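Local coordinates for Acarbose/maltose binding protein GacH (Streptomyces glaucescens, PDB 3K01) that binds acarbose and an acarbose homologue, and probably maltose, as the extracellular solute receptor of an ABC transporter, at residues A[28-33]-A[56-61]; A[209-214]-A[402-407]. One frame throughout, in Å; residues are numbered along the deposited sequence. Where two conformers were deposited one is given.

Overall arrangement
Following the chain from the N terminus, strand 28-34 comes first; the chain then runs through helices 41-49 and 51-54 and returns as strand 58-64 beside it. Interaction 1 closes this short excursion of 22 residues, pairing the two strands in parallel within the large mixed sheet. Interaction 2 opens only later: between 209-214 and 402-407 lie 187 residues, so it joins a small two-stranded hairpin in mid-chain to the last helix, 393-407. The two loops lie in series, neither enclosing nor crossing the other. In space too, interaction 1 and interaction 2 stay separate: their centres are about 43 Å apart and their nearest atoms about 25 Å apart.

Interaction 1. Residues A[28-33]-A[56-61]; sequences GTVTFW and PKVDVK
Lys-61, Val-30 and Gly-28 bury the most surface where 28-33 runs parallel to 56-61. Lys-61 does so largely with the methylenes of its side chain. Its CG lies beside its own backbone N (chi1 -59°), and the extended remainder passes obliquely over the neighbouring strand, where Lys-61 CD rests on Thr-29 CG2 at 3.7 Å and Lys-61 CB lies 3.8 Å from Thr-31 OG1. At its end, NZ donates to a water 3.1 Å away, which is also hydrogen-bonded to Thr-29 OG1; Asp-59 OD2 adds a long salt bridge to the same amine. Threonines, aspartate and lysine thus make up this face.

Val-30 points to the other face, where its CG2 meets Val-58 CG1 at 3.9 Å. Ala-311 and Phe-315 of helix 309-320 also press on Val-30, while Phe-51 lies against Val-58 and Val-60. The backbone of Val-30 is gripped at both ends: its N donates to Asp-59 O (2.9 Å), and its O accepts from Lys-61 N (2.9 Å). The carbonyl of Lys-61 in turn takes the N-H of Phe-32.

Gly-28 has a positive phi of 95°, which its lack of a CB makes easy. Its O receives Asp-59 N at 2.8 Å in a nearly straight bond (168° at the hydrogen), whereas its own N reaches Lys-57 O only weakly. Helices 41-49 and 51-54 link the parallel strands 28-34 and 58-64 along the chain, making a beta-alpha-beta crossover of the periplasmic-binding-protein fold, with helix 309-320 covering the valine face.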
loop_
_atom_site.group_PDB
_atom_site.type_symbol
_atom_site.label_atom_id
_atom_site.label_comp_id
_atom_site.label_asym_id
_atom_site.label_seq_id
_atom_site.Cartn_x
_atom_site.Cartn_y
_atom_site.Cartn_z
ATOM N N GLY A 28 -7.452 33.418 -2.152
ATOM C CA GLY A 28 -7.138 33.023 -0.784
ATOM C C GLY A 28 -5.915 32.128 -0.749
ATOM O O GLY A 28 -5.167 32.039 -1.721
ATOM N N THR A 29 -5.735 31.457 0.383
ATOM C CA THR A 29 -4.558 30.617 0.613
ATOM C C THR A 29 -4.981 29.161 0.619
ATOM O O THR A 29 -6.055 28.819 1.126
ATOM C CB THR A 29 -3.928 30.956 1.966
ATOM O OG1 THR A 29 -3.475 32.314 1.942
ATOM C CG2 THR A 29 -2.739 30.046 2.282
ATOM N N VAL A 30 -4.151 28.307 0.011
ATOM C CA VAL A 30 -4.273 26.854 0.204
ATOM C C VAL A 30 -2.940 26.349 0.743
ATOM O O VAL A 30 -1.950 26.322 0.008
ATOM C CB VAL A 30 -4.647 26.100 -1.094
ATOM C CG1 VAL A 30 -4.627 24.571 -0.844
ATOM C CG2 VAL A 30 -6.023 26.525 -1.616
ATOM N N THR A 31 -2.936 25.972 2.020
ATOM C CA THR A 31 -1.762 25.352 2.628
ATOM C C THR A 31 -1.861 23.854 2.423
ATOM O O THR A 31 -2.873 23.237 2.800
ATOM C CB THR A 31 -1.654 25.708 4.109
ATOM O OG1 THR A 31 -1.480 27.135 4.222
ATOM C CG2 THR A 31 -0.465 24.998 4.754
ATOM N N PHE A 32 -0.836 23.294 1.779
ATOM C CA PHE A 32 -0.801 21.869 1.438
ATOM C C PHE A 32 0.337 21.193 2.177
ATOM O O PHE A 32 1.488 21.595 2.013
ATOM C CB PHE A 32 -0.619 21.714 -0.085
ATOM C CG PHE A 32 -0.320 20.291 -0.557
ATOM C CD1 PHE A 32 -1.007 19.182 -0.045
ATOM C CD2 PHE A 32 0.627 20.074 -1.551
ATOM C CE1 PHE A 32 -0.731 17.891 -0.490
ATOM C CE2 PHE A 32 0.903 18.805 -2.004
ATOM C CZ PHE A 32 0.223 17.706 -1.492
ATOM N N TRP A 33 0.018 20.182 2.993
ATOM C CA TRP A 33 1.055 19.359 3.628
ATOM C C TRP A 33 1.264 18.084 2.845
ATOM O O TRP A 33 0.368 17.226 2.757
ATOM C CB TRP A 33 0.673 19.023 5.064
ATOM C CG TRP A 33 0.811 20.161 6.036
ATOM C CD1 TRP A 33 1.105 21.481 5.750
ATOM C CD2 TRP A 33 0.632 20.090 7.454
ATOM N NE1 TRP A 33 1.132 22.217 6.918
ATOM C CE2 TRP A 33 0.823 21.394 7.969
ATOM C CE3 TRP A 33 0.316 19.052 8.342
ATOM C CZ2 TRP A 33 0.742 21.674 9.337
ATOM C CZ3 TRP A 33 0.212 19.343 9.703
ATOM C CH2 TRP A 33 0.412 20.644 10.179
ATOM N N PRO A 56 -4.306 32.372 -10.510
ATOM C CA PRO A 56 -3.241 33.257 -10.032
ATOM C C PRO A 56 -3.514 34.011 -8.733
ATOM O O PRO A 56 -2.589 34.537 -8.113
ATOM C CB PRO A 56 -3.020 34.232 -11.205
ATOM C CG PRO A 56 -3.804 33.668 -12.361
ATOM C CD PRO A 56 -4.860 32.794 -11.810
ATOM N N LYS A 57 -4.778 34.052 -8.311
ATOM C CA LYS A 57 -5.137 34.746 -7.086
ATOM C C LYS A 57 -5.095 33.827 -5.857
ATOM O O LYS A 57 -5.305 34.276 -4.730
ATOM C CB LYS A 57 -6.519 35.399 -7.217
ATOM C CG LYS A 57 -6.568 36.546 -8.224
ATOM C CD LYS A 57 -7.825 37.375 -8.004
ATOM C CE LYS A 57 -7.933 38.477 -9.040
ATOM N NZ LYS A 57 -9.346 38.931 -9.135
ATOM N N VAL A 58 -4.842 32.536 -6.083
ATOM C CA VAL A 58 -4.621 31.607 -4.969
ATOM C C VAL A 58 -3.140 31.530 -4.615
ATOM O O VAL A 58 -2.286 31.395 -5.495
ATOM C CB VAL A 58 -5.178 30.203 -5.299
ATOM C CG1 VAL A 58 -4.892 29.212 -4.156
ATOM C CG2 VAL A 58 -6.669 30.280 -5.557
ATOM N N ASP A 59 -2.854 31.641 -3.324
ATOM C CA ASP A 59 -1.501 31.466 -2.813
ATOM C C ASP A 59 -1.375 30.025 -2.305
ATOM O O ASP A 59 -1.888 29.696 -1.226
ATOM C CB ASP A 59 -1.262 32.449 -1.661
ATOM C CG ASP A 59 0.144 32.375 -1.076
ATOM O OD1 ASP A 59 1.051 31.719 -1.655
ATOM O OD2 ASP A 59 0.333 32.992 -0.007
ATOM N N VAL A 60 -0.708 29.180 -3.081
ATOM C CA VAL A 60 -0.389 27.827 -2.622
ATOM C C VAL A 60 0.839 27.844 -1.714
ATOM O O VAL A 60 1.932 28.258 -2.137
ATOM C CB VAL A 60 -0.156 26.870 -3.787
ATOM C CG1 VAL A 60 0.292 25.477 -3.281
ATOM C CG2 VAL A 60 -1.422 26.747 -4.635
ATOM N N LYS A 61 0.660 27.398 -0.475
ATOM C CA LYS A 61 1.753 27.271 0.485
ATOM C C LYS A 61 2.072 25.795 0.685
ATOM O O LYS A 61 1.403 25.083 1.457
ATOM C CB LYS A 61 1.401 27.952 1.809
ATOM C CG LYS A 61 1.083 29.443 1.658
ATOM C CD LYS A 61 0.867 30.132 2.995
ATOM C CE LYS A 61 0.942 31.652 2.795
ATOM N NZ LYS A 61 0.321 32.436 3.895
HETATM O O HOH W 1 -2.603 33.055 4.672
#

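Interaction 2. Residues A[209-214]-A[402-407]; sequences KTVTVD and DAYRKL
Asp-214 and Arg-405 meet end-on, the carboxylate and the guanidinium reaching for each other from opposite directions. The bridge belongs to one of two modelled conformers of Arg-405. In it Asp-214 OD2 takes two N-H groups, from Arg-405 NH1 at 2.8 Å and from Arg-405 NH2 at 3.0 Å. It lies in the guanidinium plane, but the NH1 bond arrives on the syn side 27° out of the carboxylate plane, and the two flat groups are turned 35° apart. Arg-405 NH2 also makes a weak bond to Asp-214 OD1. The acid reaches this spot with CG set between its backbone N and carbonyl carbon (chi1 55°).

The rest of the guanidinium is also engaged in this conformer. A water accepts from Arg-405 NH2 at 2.8 Å and donates to Val-211 O at 2.7 Å, while Arg-405 NE makes a salt bridge with the C-terminal carboxylate of Lys-412. The two carboxylates would balance the arginine's charge.

On the apolar side of the contact, Val-211 CB lies over one guanidinium face, off toward the rim, and Val-211 CG2 touches Tyr-404 CB at 3.8 Å. Val-213 CG1 reaches Tyr-404 CE2 at 3.7 Å, approaching the ring obliquely. The phenol OH is hydrogen-bonded to Leu-375 O.

Backbone hydrogen bonds between Lys-412 and both Lys-209 and Val-211 bring the chain end alongside strand 210-211. Tyr-404 and Arg-405, meeting Val-211, Val-213 and Asp-214, join helix 393-407 to the 204-205/210-211 hairpin and the turn after it, while Tyr-404 also packs on Pro-378 and Ile-379 of helix 376-387.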
loop_
_atom_site.group_PDB
_atom_site.type_symbol
_atom_site.label_atom_id
_atom_site.label_comp_id
_atom_site.label_asym_id
_atom_site.label_seq_id
_atom_site.Cartn_x
_atom_site.Cartn_y
_atom_site.Cartn_z
ATOM N N LYS A 209 -20.362 -5.957 10.563
ATOM C CA LYS A 209 -19.627 -5.754 11.811
ATOM C C LYS A 209 -19.235 -7.090 12.440
ATOM O O LYS A 209 -19.545 -7.382 13.595
ATOM C CB LYS A 209 -20.417 -4.875 12.781
ATOM C CG LYS A 209 -20.460 -3.405 12.351
ATOM C CD LYS A 209 -20.749 -2.476 13.525
ATOM C CE LYS A 209 -22.214 -2.546 13.951
ATOM N NZ LYS A 209 -23.112 -1.812 13.003
ATOM N N THR A 210 -18.511 -7.897 11.661
ATOM C CA THR A 210 -18.097 -9.232 12.094
ATOM C C THR A 210 -16.585 -9.387 11.898
ATOM O O THR A 210 -16.079 -9.038 10.830
ATOM C CB THR A 210 -18.855 -10.320 11.299
ATOM O OG1 THR A 210 -20.268 -10.114 11.449
ATOM C CG2 THR A 210 -18.478 -11.724 11.790
ATOM N N VAL A 211 -15.895 -9.887 12.917
ATOM C CA VAL A 211 -14.483 -10.233 12.799
ATOM C C VAL A 211 -14.379 -11.537 11.996
ATOM O O VAL A 211 -15.066 -12.526 12.289
ATOM C CB VAL A 211 -13.876 -10.384 14.187
ATOM C CG1 VAL A 211 -12.484 -11.027 14.121
ATOM C CG2 VAL A 211 -13.796 -9.027 14.845
ATOM N N THR A 212 -13.531 -11.542 10.975
ATOM C CA THR A 212 -13.392 -12.714 10.111
ATOM C C THR A 212 -11.968 -13.293 10.085
ATOM O O THR A 212 -11.761 -14.360 9.490
ATOM C CB THR A 212 -13.851 -12.438 8.663
ATOM O OG1 THR A 212 -13.128 -11.315 8.165
ATOM C CG2 THR A 212 -15.357 -12.132 8.578
ATOM N N VAL A 213 -11.009 -12.634 10.727
ATOM C CA VAL A 213 -9.610 -13.089 10.694
ATOM C C VAL A 213 -9.408 -14.469 11.306
ATOM O O VAL A 213 -8.418 -15.156 10.997
ATOM C CB VAL A 213 -8.688 -12.069 11.378
ATOM C CG1 VAL A 213 -8.798 -12.140 12.897
ATOM C CG2 VAL A 213 -7.230 -12.218 10.923
ATOM N N ASP A 214 -10.353 -14.879 12.154
ATOM C CA ASP A 214 -10.270 -16.183 12.816
ATOM C C ASP A 214 -11.201 -17.224 12.214
ATOM O O ASP A 214 -11.464 -18.267 12.853
ATOM C CB ASP A 214 -10.450 -16.072 14.336
ATOM C CG ASP A 214 -11.739 -15.377 14.739
ATOM O OD1 ASP A 214 -12.506 -14.920 13.871
ATOM O OD2 ASP A 214 -11.992 -15.340 15.965
ATOM N N ASP A 402 -9.646 -12.500 18.929
ATOM C CA ASP A 402 -9.973 -11.981 20.250
ATOM C C ASP A 402 -9.458 -10.563 20.395
ATOM O O ASP A 402 -10.155 -9.705 20.939
ATOM C CB ASP A 402 -9.385 -12.854 21.354
ATOM C CG ASP A 402 -10.130 -14.157 21.532
ATOM O OD1 ASP A 402 -11.189 -14.350 20.896
ATOM O OD2 ASP A 402 -9.642 -14.990 22.321
ATOM N N ALA A 403 -8.234 -10.302 19.924
ATOM C CA ALA A 403 -7.681 -8.965 19.998
ATOM C C ALA A 403 -8.554 -8.027 19.159
ATOM O O ALA A 403 -8.810 -6.880 19.570
ATOM C CB ALA A 403 -6.227 -8.953 19.516
ATOM N N TYR A 404 -9.028 -8.477 17.999
ATOM C CA TYR A 404 -9.892 -7.610 17.171
ATOM C C TYR A 404 -11.221 -7.317 17.872
ATOM O O TYR A 404 -11.679 -6.165 17.851
ATOM C CB TYR A 404 -10.175 -8.215 15.806
ATOM C CG TYR A 404 -9.020 -8.169 14.822
ATOM C CD1 TYR A 404 -7.728 -7.834 15.216
ATOM C CD2 TYR A 404 -9.235 -8.514 13.511
ATOM C CE1 TYR A 404 -6.685 -7.826 14.264
ATOM C CE2 TYR A 404 -8.199 -8.514 12.575
ATOM C CZ TYR A 404 -6.947 -8.149 12.959
ATOM O OH TYR A 404 -5.924 -8.139 12.038
ATOM N N ARG A 405 -11.852 -8.312 18.499
ATOM C CA ARG A 405 -13.113 -8.065 19.219
ATOM C C ARG A 405 -12.905 -7.080 20.366
ATOM O O ARG A 405 -13.781 -6.265 20.672
ATOM C CB ARG A 405 -13.743 -9.380 19.698
ATOM C CG ARG A 405 -14.203 -10.233 18.531
ATOM C CD ARG A 405 -14.894 -11.551 18.901
ATOM N NE ARG A 405 -15.138 -12.321 17.677
ATOM C CZ ARG A 405 -14.274 -13.185 17.145
ATOM N NH1 ARG A 405 -13.129 -13.441 17.757
ATOM N NH2 ARG A 405 -14.571 -13.824 16.023
ATOM N N LYS A 406 -11.743 -7.121 20.999
ATOM C CA LYS A 406 -11.449 -6.180 22.075
ATOM C C LYS A 406 -11.239 -4.757 21.547
ATOM O O LYS A 406 -11.666 -3.782 22.187
ATOM C CB LYS A 406 -10.231 -6.643 22.869
ATOM C CG LYS A 406 -10.529 -7.786 23.815
ATOM C CD LYS A 406 -9.257 -8.304 24.463
ATOM C CE LYS A 406 -9.570 -9.166 25.686
ATOM N NZ LYS A 406 -10.086 -10.515 25.325
ATOM N N LEU A 407 -10.597 -4.628 20.385
ATOM C CA LEU A 407 -10.360 -3.335 19.719
ATOM C C LEU A 407 -11.636 -2.724 19.140
ATOM O O LEU A 407 -11.802 -1.490 19.138
ATOM C CB LEU A 407 -9.394 -3.525 18.538
ATOM C CG LEU A 407 -7.937 -3.700 18.891
ATOM C CD1 LEU A 407 -7.240 -4.179 17.626
ATOM C CD2 LEU A 407 -7.341 -2.389 19.434
HETATM O O HOH W 2 -16.685 -13.093 14.401
#